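Side-chain contacts in prolyl 4-hydroxylase (Paramecium bursaria Chlorella virus 1, PDB 5C5T), which probably hydroxylates proline residues of collagen-like sequences as a metal- and 2-oxoglutarate-dependent dioxygenase: residues A[99-104]-A[218-223]; A[114-119]-A[194-199]; A[36-41]-A[175-180]; A[54-59]-A[88-93]. All blocks are in the same frame, centred on the assembly; numbering follows the deposited sequence.

Contact 1: residues A[99-104]-A[218-223]. With AKG (2-oxoglutaric acid), chain C.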
# COMPACT_ATOMS: atom_id res chain seq x y z
N ASP A 99 -8.02 7.25 -10.53
CA ASP A 99 -9.23 6.61 -10.96
C ASP A 99 -8.97 5.17 -11.37
O ASP A 99 -9.74 4.29 -11.04
CB ASP A 99 -9.87 7.35 -12.14
CG ASP A 99 -10.43 8.71 -11.75
OD1 ASP A 99 -10.87 8.88 -10.59
OD2 ASP A 99 -10.46 9.58 -12.64
N LYS A 100 -7.91 4.92 -12.14
CA LYS A 100 -7.63 3.55 -12.57
C LYS A 100 -7.20 2.61 -11.44
O LYS A 100 -7.64 1.48 -11.36
CB LYS A 100 -6.54 3.57 -13.65
CG LYS A 100 -6.15 2.18 -14.14
CD LYS A 100 -5.21 2.26 -15.34
CE LYS A 100 -4.93 0.87 -15.92
NZ LYS A 100 -4.59 0.96 -17.39
N ILE A 101 -6.35 3.09 -10.55
CA ILE A 101 -6.02 2.33 -9.33
C ILE A 101 -7.29 1.89 -8.65
O ILE A 101 -7.45 0.71 -8.32
CB ILE A 101 -5.15 3.15 -8.38
CG1 ILE A 101 -3.74 3.37 -9.01
CG2 ILE A 101 -5.00 2.42 -7.01
CD1 ILE A 101 -2.83 4.34 -8.25
N GLN A 102 -8.24 2.80 -8.48
CA GLN A 102 -9.42 2.49 -7.68
C GLN A 102 -10.33 1.55 -8.42
O GLN A 102 -10.86 0.60 -7.84
CB GLN A 102 -10.14 3.77 -7.31
CG GLN A 102 -9.25 4.63 -6.41
CD GLN A 102 -9.98 5.77 -5.79
OE1 GLN A 102 -10.89 6.36 -6.44
NE2 GLN A 102 -9.62 6.09 -4.52
N LYS A 103 -10.47 1.76 -9.71
CA LYS A 103 -11.24 0.82 -10.54
C LYS A 103 -10.70 -0.61 -10.49
O LYS A 103 -11.45 -1.54 -10.28
CB LYS A 103 -11.28 1.30 -11.99
CG LYS A 103 -12.17 0.44 -12.90
CD LYS A 103 -12.19 0.97 -14.32
CE LYS A 103 -13.31 0.33 -15.12
NZ LYS A 103 -12.86 -0.97 -15.64
N LYS A 104 -9.40 -0.79 -10.69
CA LYS A 104 -8.82 -2.12 -10.65
C LYS A 104 -8.83 -2.71 -9.26
O LYS A 104 -8.89 -3.94 -9.12
CB LYS A 104 -7.41 -2.08 -11.20
CG LYS A 104 -7.39 -1.70 -12.63
CD LYS A 104 -6.03 -1.78 -13.24
CE LYS A 104 -5.56 -3.20 -13.24
NZ LYS A 104 -4.49 -3.39 -14.22
N ILE A 218 9.24 5.30 -4.94
CA ILE A 218 7.96 6.01 -4.89
C ILE A 218 6.83 4.96 -4.95
O ILE A 218 6.85 4.09 -5.84
CB ILE A 218 7.83 7.06 -6.01
CG1 ILE A 218 9.08 7.94 -6.05
CG2 ILE A 218 6.55 7.85 -5.81
CD1 ILE A 218 9.03 9.01 -7.12
N ILE A 219 5.88 5.06 -4.00
CA ILE A 219 4.72 4.21 -3.94
C ILE A 219 3.41 5.02 -3.94
O ILE A 219 3.36 6.21 -3.58
CB ILE A 219 4.80 3.33 -2.68
CG1 ILE A 219 4.79 4.18 -1.43
CG2 ILE A 219 6.04 2.44 -2.78
CD1 ILE A 219 4.75 3.38 -0.14
N ALA A 220 2.33 4.34 -4.34
CA ALA A 220 0.95 4.78 -4.16
C ALA A 220 0.18 3.80 -3.26
O ALA A 220 0.20 2.59 -3.47
CB ALA A 220 0.27 4.93 -5.49
N ASN A 221 -0.36 4.34 -2.16
CA ASN A 221 -1.14 3.55 -1.18
C ASN A 221 -2.60 3.79 -1.32
O ASN A 221 -3.09 4.91 -1.15
CB ASN A 221 -0.74 3.91 0.26
CG ASN A 221 0.58 3.33 0.67
OD1 ASN A 221 0.80 2.15 0.57
ND2 ASN A 221 1.45 4.19 1.20
N GLN A 222 -3.32 2.72 -1.64
CA GLN A 222 -4.81 2.71 -1.63
C GLN A 222 -5.29 1.90 -0.42
O GLN A 222 -5.23 0.69 -0.44
CB GLN A 222 -5.37 2.14 -2.92
CG GLN A 222 -6.90 2.02 -2.90
CD GLN A 222 -7.61 3.36 -2.79
OE1 GLN A 222 -7.80 4.07 -3.78
NE2 GLN A 222 -7.95 3.75 -1.57
N TRP A 223 -5.74 2.57 0.62
CA TRP A 223 -6.27 1.89 1.79
C TRP A 223 -7.79 1.70 1.62
O TRP A 223 -8.48 2.50 1.03
CB TRP A 223 -5.89 2.64 3.12
CG TRP A 223 -4.43 2.48 3.49
CD1 TRP A 223 -3.82 1.31 3.85
CD2 TRP A 223 -3.40 3.49 3.52
NE1 TRP A 223 -2.49 1.53 4.08
CE2 TRP A 223 -2.20 2.86 3.89
CE3 TRP A 223 -3.37 4.87 3.24
CZ2 TRP A 223 -0.97 3.55 4.00
CZ3 TRP A 223 -2.16 5.56 3.36
CH2 TRP A 223 -0.96 4.89 3.73
C1 AKG C . 2.94 2.29 4.28
O1 AKG C . 3.02 3.39 3.66
O2 AKG C . 2.05 2.15 5.17
C2 AKG C . 3.97 1.22 4.05
O5 AKG C . 4.04 0.33 4.85
C3 AKG C . 4.90 1.31 2.83
C4 AKG C . 5.79 0.10 2.70
C5 AKG C . 6.94 0.33 1.76
O3 AKG C . 7.37 1.50 1.55
O4 AKG C . 7.46 -0.67 1.17
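Q222 reaches Q102 because its CG stands anti to the backbone N (chi1 175°) and the chain then bends at chi2. Q102 is built differently. Its CG lies beside the backbone N, and the chain runs extended beyond it. The two side chains cross at about a right angle. Q102 NE2 donates to Q222 OE1 at 2.8 Å, with an N-H...O angle of 154°. The acceptor lies in the amide plane of Q102. The donor is tilted slightly from the carbonyl plane of Q222, and the two amides are turned 33° against each other. Q102 CG also comes within 3.1 Å of Q222 OE1.

Beside this polar pair the contact is apolar. I101 CG2 packs 4.1 Å from Q222 CB, and I101 CD1 lies 4.2 Å from A220 CB. Helix 96-109 is thus joined to strand 217-225.

The alternate residues of the strand serve the 2-oxoglutarate pocket. N221 ND2 makes a weak hydrogen bond to O1 of 2-oxoglutarate (3.0 Å) and also donates to OE1 of Q125. W223 offers its ring edge to the same carboxylate, with CZ2 3.5 Å from O2. N221 CB lies over one face of that ring. W223 NE1 bonds to D140, a ligand of the zinc ion.

Both ends of the Q222 amide are engaged. OE1 accepts from Q102, while NE2 donates to O of W223 (2.9 Å) and to O of E122. This fixes the rotation of a buried amide and satisfies its polar atoms on the helix side of a strand whose other side meets the cosubstrate.

Contact 2: residues A[114-119]-A[194-199]. With MN (manganese (II) ion), chain E.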
# COMPACT_ATOMS: atom_id res chain seq x y z
N HIS A 114 -16.92 -13.11 -0.78
CA HIS A 114 -17.24 -13.94 0.38
C HIS A 114 -16.39 -13.57 1.61
O HIS A 114 -16.62 -14.09 2.71
CB HIS A 114 -17.08 -15.42 0.04
CG HIS A 114 -15.66 -15.88 -0.09
ND1 HIS A 114 -14.97 -16.45 0.96
CD2 HIS A 114 -14.81 -15.87 -1.14
CE1 HIS A 114 -13.76 -16.78 0.55
NE2 HIS A 114 -13.63 -16.44 -0.71
N CYS A 115 -15.45 -12.65 1.43
CA CYS A 115 -14.59 -12.18 2.50
C CYS A 115 -14.88 -10.74 2.91
O CYS A 115 -14.63 -10.35 4.06
CB CYS A 115 -13.15 -12.28 2.06
SG CYS A 115 -12.66 -13.97 1.62
N ILE A 116 -15.37 -9.92 1.98
CA ILE A 116 -15.57 -8.51 2.33
C ILE A 116 -16.83 -8.03 1.63
O ILE A 116 -17.04 -8.28 0.44
CB ILE A 116 -14.31 -7.63 2.02
CG1 ILE A 116 -14.51 -6.17 2.46
CG2 ILE A 116 -13.93 -7.66 0.53
CD1 ILE A 116 -13.22 -5.33 2.36
N ASP A 117 -17.67 -7.37 2.42
CA ASP A 117 -18.94 -6.80 1.96
C ASP A 117 -18.74 -5.32 1.69
O ASP A 117 -18.13 -4.96 0.70
CB ASP A 117 -20.05 -7.03 3.02
CG ASP A 117 -21.19 -7.82 2.49
OD1 ASP A 117 -21.69 -7.44 1.40
OD2 ASP A 117 -21.58 -8.82 3.13
N LYS A 118 -19.21 -4.45 2.56
CA LYS A 118 -19.14 -3.02 2.33
C LYS A 118 -17.76 -2.49 2.69
O LYS A 118 -17.19 -2.92 3.70
CB LYS A 118 -20.20 -2.28 3.15
CG LYS A 118 -21.63 -2.54 2.70
CD LYS A 118 -22.62 -1.68 3.50
CE LYS A 118 -24.01 -1.68 2.85
NZ LYS A 118 -24.73 -2.97 3.06
N TYR A 119 -17.23 -1.60 1.86
CA TYR A 119 -16.05 -0.83 2.22
C TYR A 119 -16.06 0.54 1.57
O TYR A 119 -16.92 0.83 0.72
CB TYR A 119 -14.78 -1.58 1.80
CG TYR A 119 -14.73 -1.84 0.34
CD1 TYR A 119 -15.32 -2.96 -0.21
CD2 TYR A 119 -14.12 -0.95 -0.51
CE1 TYR A 119 -15.26 -3.19 -1.56
CE2 TYR A 119 -14.07 -1.17 -1.85
CZ TYR A 119 -14.63 -2.30 -2.36
OH TYR A 119 -14.57 -2.52 -3.70
N ALA A 194 -6.99 -6.09 8.48
CA ALA A 194 -7.90 -6.45 9.56
C ALA A 194 -9.09 -7.27 9.06
O ALA A 194 -9.41 -7.29 7.87
CB ALA A 194 -8.41 -5.16 10.31
N ASP A 195 -9.73 -7.95 10.01
CA ASP A 195 -10.83 -8.84 9.76
C ASP A 195 -12.09 -8.01 9.50
O ASP A 195 -12.43 -7.18 10.32
CB ASP A 195 -10.99 -9.75 10.98
CG ASP A 195 -12.03 -10.80 10.81
OD1 ASP A 195 -13.09 -10.52 10.20
OD2 ASP A 195 -11.77 -11.92 11.31
N PRO A 196 -12.75 -8.18 8.34
CA PRO A 196 -13.93 -7.35 8.05
C PRO A 196 -15.06 -7.50 9.05
O PRO A 196 -15.85 -6.56 9.14
CB PRO A 196 -14.37 -7.83 6.67
CG PRO A 196 -13.13 -8.26 6.03
CD PRO A 196 -12.31 -8.90 7.13
N VAL A 197 -15.14 -8.61 9.77
CA VAL A 197 -16.24 -8.86 10.71
C VAL A 197 -15.93 -8.21 12.04
O VAL A 197 -16.69 -7.38 12.54
CB VAL A 197 -16.50 -10.36 10.86
CG1 VAL A 197 -17.63 -10.59 11.83
CG2 VAL A 197 -16.84 -10.99 9.51
N THR A 198 -14.79 -8.56 12.62
CA THR A 198 -14.42 -8.05 13.96
C THR A 198 -13.65 -6.73 13.96
O THR A 198 -13.54 -6.05 15.01
CB THR A 198 -13.55 -9.06 14.70
OG1 THR A 198 -12.28 -9.16 14.04
CG2 THR A 198 -14.24 -10.45 14.76
N ARG A 199 -13.07 -6.42 12.80
CA ARG A 199 -12.09 -5.33 12.63
C ARG A 199 -10.81 -5.44 13.51
O ARG A 199 -10.05 -4.49 13.61
CB ARG A 199 -12.81 -3.98 12.84
CG ARG A 199 -14.02 -3.83 11.89
CD ARG A 199 -14.75 -2.49 12.05
NE ARG A 199 -14.90 -2.10 13.46
CZ ARG A 199 -15.85 -2.55 14.27
NH1 ARG A 199 -16.74 -3.43 13.83
NH2 ARG A 199 -15.91 -2.13 15.53
MN MN E . -12.25 -16.94 -2.07
O HOH W 1 -13.55 -17.24 -3.98
O HOH W 2 -12.05 -15.22 -3.18
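The H114 imidazole adjoins C115, which meets P196 across this contact together with I116. C115 SG lies over one face of the ring, 3.2 Å above its plane and offset toward the rim. At the ring's edge NE2 binds the manganese ion at 2.0 Å. The metal is almost equally far from CD2 and CE1, so it faces NE2 squarely. CG of H114 stands between the backbone N and the carbonyl carbon (chi1 73°), which leaves one ring face toward C115 SG. Two waters and D34 OD2 also bind the metal. C115 SG is in a disulfide with C33, so the two neighbouring residues tie this loop to the N-terminal segment twice.

The contact with 194-199 is small and centred on the proline. P196 CG sits 3.2 Å from C115 O, and P196 CB is 3.6 Å from the same oxygen. P196 CG also touches I116 CB at 4.2 Å. The proline is presented by a tight turn. D195 OD1 accepts from V197 N at 2.8 Å (158°), an Asx turn, and meets the donor on its anti side. R199 N bonds to D195 O (2.7 Å), four residues back, across a helical turn.

Both segments are connecting loops. Residues 114-119 lead from helix 96-109 to strand 120-129. Y119 packs on R106 and L109 of that helix, and I116 rests on I224 of strand 217-225. Residues 194-199 lie between strands 188-192 and 207-209. R199 holds this loop through the backbone oxygens of C148 and P149, and A194 makes a backbone hydrogen bond with L154 of strand 153-160.

Contact 3: residues A[36-41]-A[175-180]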
# COMPACT_ATOMS: atom_id res chain seq x y z
N LYS A 36 -4.74 -16.19 1.95
CA LYS A 36 -3.82 -15.38 1.19
C LYS A 36 -3.58 -14.03 1.87
O LYS A 36 -4.26 -13.03 1.62
CB LYS A 36 -4.36 -15.18 -0.24
CG LYS A 36 -4.56 -16.50 -1.04
CD LYS A 36 -5.09 -16.24 -2.41
CE LYS A 36 -5.27 -17.50 -3.26
NZ LYS A 36 -5.89 -17.18 -4.60
N TYR A 37 -2.62 -13.97 2.77
CA TYR A 37 -2.36 -12.69 3.47
C TYR A 37 -1.94 -11.54 2.55
O TYR A 37 -2.26 -10.39 2.82
CB TYR A 37 -1.30 -12.91 4.59
CG TYR A 37 -1.79 -13.67 5.80
CD1 TYR A 37 -2.58 -13.05 6.76
CD2 TYR A 37 -1.47 -15.02 5.99
CE1 TYR A 37 -3.03 -13.75 7.86
CE2 TYR A 37 -1.90 -15.70 7.10
CZ TYR A 37 -2.66 -15.06 8.03
OH TYR A 37 -3.11 -15.74 9.13
N TYR A 38 -1.23 -11.86 1.47
CA TYR A 38 -0.80 -10.89 0.44
C TYR A 38 -0.85 -11.55 -0.92
O TYR A 38 -0.83 -12.78 -1.00
CB TYR A 38 0.63 -10.36 0.71
CG TYR A 38 1.65 -11.47 0.64
CD1 TYR A 38 2.12 -11.92 -0.57
CD2 TYR A 38 2.07 -12.10 1.79
CE1 TYR A 38 3.04 -12.97 -0.63
CE2 TYR A 38 2.99 -13.15 1.75
CZ TYR A 38 3.48 -13.58 0.53
OH TYR A 38 4.37 -14.67 0.55
N GLU A 39 -1.02 -10.73 -1.95
CA GLU A 39 -0.92 -11.13 -3.35
C GLU A 39 -0.17 -10.05 -4.08
O GLU A 39 -0.40 -8.83 -3.88
CB GLU A 39 -2.30 -11.34 -3.96
CG GLU A 39 -3.09 -12.41 -3.28
CD GLU A 39 -4.47 -12.61 -3.88
OE1 GLU A 39 -4.58 -12.91 -5.09
OE2 GLU A 39 -5.44 -12.52 -3.13
N LYS A 40 0.67 -10.49 -5.03
CA LYS A 40 1.46 -9.59 -5.85
C LYS A 40 0.94 -9.62 -7.26
O LYS A 40 0.68 -10.71 -7.78
CB LYS A 40 2.96 -9.99 -5.80
CG LYS A 40 3.93 -9.09 -6.64
CD LYS A 40 5.37 -9.55 -6.59
CE LYS A 40 5.64 -10.56 -7.68
NZ LYS A 40 7.10 -10.86 -7.70
N ILE A 41 0.76 -8.46 -7.87
CA ILE A 41 0.30 -8.37 -9.25
C ILE A 41 1.29 -7.57 -10.08
O ILE A 41 1.40 -6.36 -9.92
CB ILE A 41 -1.07 -7.73 -9.32
CG1 ILE A 41 -2.08 -8.42 -8.37
CG2 ILE A 41 -1.59 -7.74 -10.78
CD1 ILE A 41 -3.33 -7.54 -8.12
N PRO A 175 8.00 -9.47 8.03
CA PRO A 175 8.91 -10.34 8.79
C PRO A 175 8.27 -11.59 9.37
O PRO A 175 8.95 -12.61 9.45
CB PRO A 175 9.43 -9.42 9.91
CG PRO A 175 8.53 -8.27 9.92
CD PRO A 175 7.94 -8.10 8.55
N THR A 176 6.99 -11.53 9.75
CA THR A 176 6.33 -12.68 10.33
C THR A 176 6.04 -13.72 9.26
O THR A 176 6.00 -14.92 9.53
CB THR A 176 5.06 -12.24 11.04
OG1 THR A 176 5.41 -11.25 12.00
CG2 THR A 176 4.31 -13.45 11.68
N LEU A 177 5.90 -13.28 8.02
CA LEU A 177 5.69 -14.21 6.94
C LEU A 177 6.98 -14.62 6.28
O LEU A 177 6.98 -15.46 5.36
CB LEU A 177 4.74 -13.61 5.92
CG LEU A 177 3.33 -13.27 6.39
CD1 LEU A 177 2.59 -12.51 5.29
CD2 LEU A 177 2.54 -14.50 6.81
N LYS A 178 8.11 -14.07 6.73
CA LYS A 178 9.45 -14.40 6.21
C LYS A 178 9.51 -14.20 4.72
O LYS A 178 10.16 -14.95 4.00
CB LYS A 178 9.87 -15.85 6.59
CG LYS A 178 10.11 -15.92 8.08
CD LYS A 178 10.78 -17.21 8.49
CE LYS A 178 10.76 -17.36 9.98
NZ LYS A 178 11.45 -16.21 10.62
N THR A 179 8.90 -13.10 4.27
CA THR A 179 8.99 -12.71 2.89
C THR A 179 9.25 -11.19 2.70
O THR A 179 8.77 -10.36 3.44
CB THR A 179 7.70 -13.17 2.15
OG1 THR A 179 7.88 -13.04 0.73
CG2 THR A 179 6.51 -12.36 2.57
N LYS A 180 10.14 -10.87 1.77
CA LYS A 180 10.44 -9.49 1.32
C LYS A 180 10.17 -9.35 -0.17
O LYS A 180 10.75 -10.12 -0.96
CB LYS A 180 11.90 -9.12 1.53
CG LYS A 180 12.43 -9.24 2.89
CD LYS A 180 13.90 -8.88 2.90
CE LYS A 180 14.53 -9.24 4.24
NZ LYS A 180 14.39 -10.71 4.55
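L177 CD1 fits against the ring edge of Y38, close to the ring plane. It lies 3.6 Å from both CD2 and CE2 of Y38, and the two side chains slide past each other in opposite directions. The same methyl is 4.0 Å from Y37 CB. The other branch, L177 CD2, approaches Y37 CD2 at 4.1 Å. L177 therefore touches two consecutive tyrosines. T179 comes toward Y38 from the opposite direction. Its CG2 is 3.7 Å from Y38 CE2 and 3.7 Å from Y38 OH.

Y38 CG stands between the backbone N and the carbonyl carbon (chi1 63°), which lets the ring project toward 175-180. Strand 38-41 is one of the two outermost strands of the six-stranded sheet. Backbone bonds of E39 to F190 and I41 to S188 pair it with strand 188-192, and Y37, just before it, bonds to W192. F191 packs on Y38. On the other segment, K178 and T179 both face F174 in a G1 beta bulge, where K178 has positive phi. The bulge sets T179 at the start of strand 179-181, an outermost strand of the five-stranded sheet.

The contact bridges edge strands of the two sheets of the double-stranded beta-helix, the core fold of 2-oxoglutarate oxygenases. Its chemistry is methyl against aromatic ring. The hydroxyls of Y38 and T179 are 3.9 Å apart (OH to OG1), so shape and dispersion hold the pair rather than a polar link.

Contact 4: residues A[54-59]-A[88-93]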
# COMPACT_ATOMS: atom_id res chain seq x y z
N ILE A 54 3.77 9.94 -10.86
CA ILE A 54 4.88 10.58 -10.20
C ILE A 54 4.95 12.06 -10.51
O ILE A 54 5.16 12.87 -9.62
CB ILE A 54 6.20 9.91 -10.62
CG1 ILE A 54 6.25 8.46 -10.11
CG2 ILE A 54 7.40 10.67 -10.14
CD1 ILE A 54 7.29 7.58 -10.79
N ASN A 55 4.85 12.43 -11.79
CA ASN A 55 4.93 13.84 -12.16
C ASN A 55 3.81 14.67 -11.53
O ASN A 55 4.08 15.77 -11.09
CB ASN A 55 4.97 13.98 -13.69
CG ASN A 55 6.28 13.45 -14.25
OD1 ASN A 55 7.32 13.56 -13.61
ND2 ASN A 55 6.21 12.81 -15.41
N ALA A 56 2.59 14.12 -11.41
CA ALA A 56 1.46 14.81 -10.79
C ALA A 56 1.77 15.00 -9.31
O ALA A 56 1.51 16.07 -8.77
CB ALA A 56 0.14 14.05 -11.00
N ALA A 57 2.35 13.99 -8.66
CA ALA A 57 2.71 14.11 -7.25
C ALA A 57 3.86 15.17 -7.00
O ALA A 57 3.81 15.94 -6.06
CB ALA A 57 3.10 12.72 -6.68
N ILE A 58 4.85 15.20 -7.88
CA ILE A 58 5.93 16.20 -7.80
C ILE A 58 5.31 17.59 -7.92
O ILE A 58 5.68 18.50 -7.16
CB ILE A 58 6.99 15.92 -8.86
CG1 ILE A 58 7.80 14.66 -8.49
CG2 ILE A 58 7.96 17.11 -9.03
CD1 ILE A 58 8.67 14.16 -9.64
N LYS A 59 4.37 17.77 -8.85
CA LYS A 59 3.71 19.08 -9.01
C LYS A 59 2.94 19.52 -7.75
O LYS A 59 2.74 20.73 -7.56
CB LYS A 59 2.81 19.08 -10.25
CG LYS A 59 3.62 19.14 -11.57
CD LYS A 59 2.78 19.68 -12.73
CE LYS A 59 3.57 19.73 -14.04
NZ LYS A 59 3.39 18.48 -14.84
N THR A 88 2.20 12.94 -0.26
CA THR A 88 1.10 13.80 -0.64
C THR A 88 -0.17 13.00 -0.86
O THR A 88 -0.12 11.76 -0.98
CB THR A 88 1.47 14.63 -1.90
OG1 THR A 88 0.47 15.62 -2.13
CG2 THR A 88 1.67 13.76 -3.16
N TRP A 89 -1.31 13.68 -0.81
CA TRP A 89 -2.64 13.06 -0.98
C TRP A 89 -3.40 13.56 -2.20
O TRP A 89 -3.35 14.73 -2.50
CB TRP A 89 -3.53 13.32 0.23
CG TRP A 89 -3.01 12.79 1.53
CD1 TRP A 89 -2.26 13.47 2.44
CD2 TRP A 89 -3.27 11.48 2.11
NE1 TRP A 89 -2.02 12.67 3.55
CE2 TRP A 89 -2.61 11.44 3.35
CE3 TRP A 89 -3.99 10.36 1.70
CZ2 TRP A 89 -2.64 10.31 4.17
CZ3 TRP A 89 -4.02 9.23 2.52
CH2 TRP A 89 -3.37 9.22 3.74
N PHE A 90 -4.16 12.66 -2.82
CA PHE A 90 -4.98 12.98 -3.98
C PHE A 90 -6.45 12.93 -3.61
O PHE A 90 -6.91 12.00 -2.90
CB PHE A 90 -4.71 12.00 -5.12
CG PHE A 90 -3.41 12.22 -5.82
CD1 PHE A 90 -2.24 11.77 -5.28
CD2 PHE A 90 -3.33 12.93 -7.01
CE1 PHE A 90 -1.03 12.00 -5.86
CE2 PHE A 90 -2.09 13.13 -7.65
CZ PHE A 90 -0.93 12.66 -7.05
N MET A 91 -7.19 13.96 -4.03
CA MET A 91 -8.63 13.98 -3.92
C MET A 91 -9.26 12.96 -4.86
O MET A 91 -8.65 12.60 -5.87
CB MET A 91 -9.19 15.36 -4.21
CG MET A 91 -8.64 16.46 -3.28
SD MET A 91 -9.11 16.23 -1.57
CE MET A 91 -7.64 15.64 -0.81
N PRO A 92 -10.46 12.48 -4.50
CA PRO A 92 -11.23 11.62 -5.40
C PRO A 92 -11.36 12.31 -6.76
O PRO A 92 -11.64 13.52 -6.81
CB PRO A 92 -12.57 11.47 -4.70
CG PRO A 92 -12.28 11.72 -3.24
CD PRO A 92 -11.16 12.73 -3.23
N GLY A 93 -11.09 11.59 -7.85
CA GLY A 93 -11.25 12.17 -9.17
C GLY A 93 -10.23 13.21 -9.62
O GLY A 93 -10.35 13.79 -10.69
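F90 points its ring edgewise at helix 47-59. A57 N lies near the ring plane, 3.9 Å from F90 CZ. F90 CZ also meets A57 CB at 4.0 Å, and the neighbouring F90 CE2 touches A56 CB at 4.1 Å. The ring tip thus presses on the backbone and methyls of two successive alanines, whose small side chains let it come close to the helix. F90 CG is anti to the carbonyl carbon (chi1 -75°), and this carries the ring from its chain toward the helix. T88 reaches the same helix from two residues earlier. Its CG2 packs against A57 CB at 3.9 Å, so A57 is touched by both side chains.

Backbone bonds of T88 to V126 and of F90 to V124 hold the segment along strand 120-129. K60 lies in a cation-pi contact with the F90 ring and also bonds to O of W89. A56 packs on H95 as well.

Helix 47-59 lies against strand 86-89, an outermost strand of the six-stranded sheet, and I54 reaches I218 of strand 217-225. A helix packed on the larger sheet is consistent with the double-stranded beta-helix fold of 2-oxoglutarate oxygenases.

Overall arrangement
Contact 3 opens first, at 36-41. Contact 4 then opens at 54-59 and closes at 88-93, nested within the loop of contact 3. Contact 1 opens at 99-104 and contact 2 at 114-119. Contact 3 closes at 175-180, so it crosses both. Contact 2 closes at 194-199, nested inside contact 1, which closes last at 218-223. Contacts 1 and 4 touch through I218 with I54 and W223 with W89, and set helices 96-109 and 47-59 against the six-stranded sheet. Contact 3, across the chain's centre from them, joins that sheet to the five-stranded one. Contact 2 links two peripheral loops beside the manganese site.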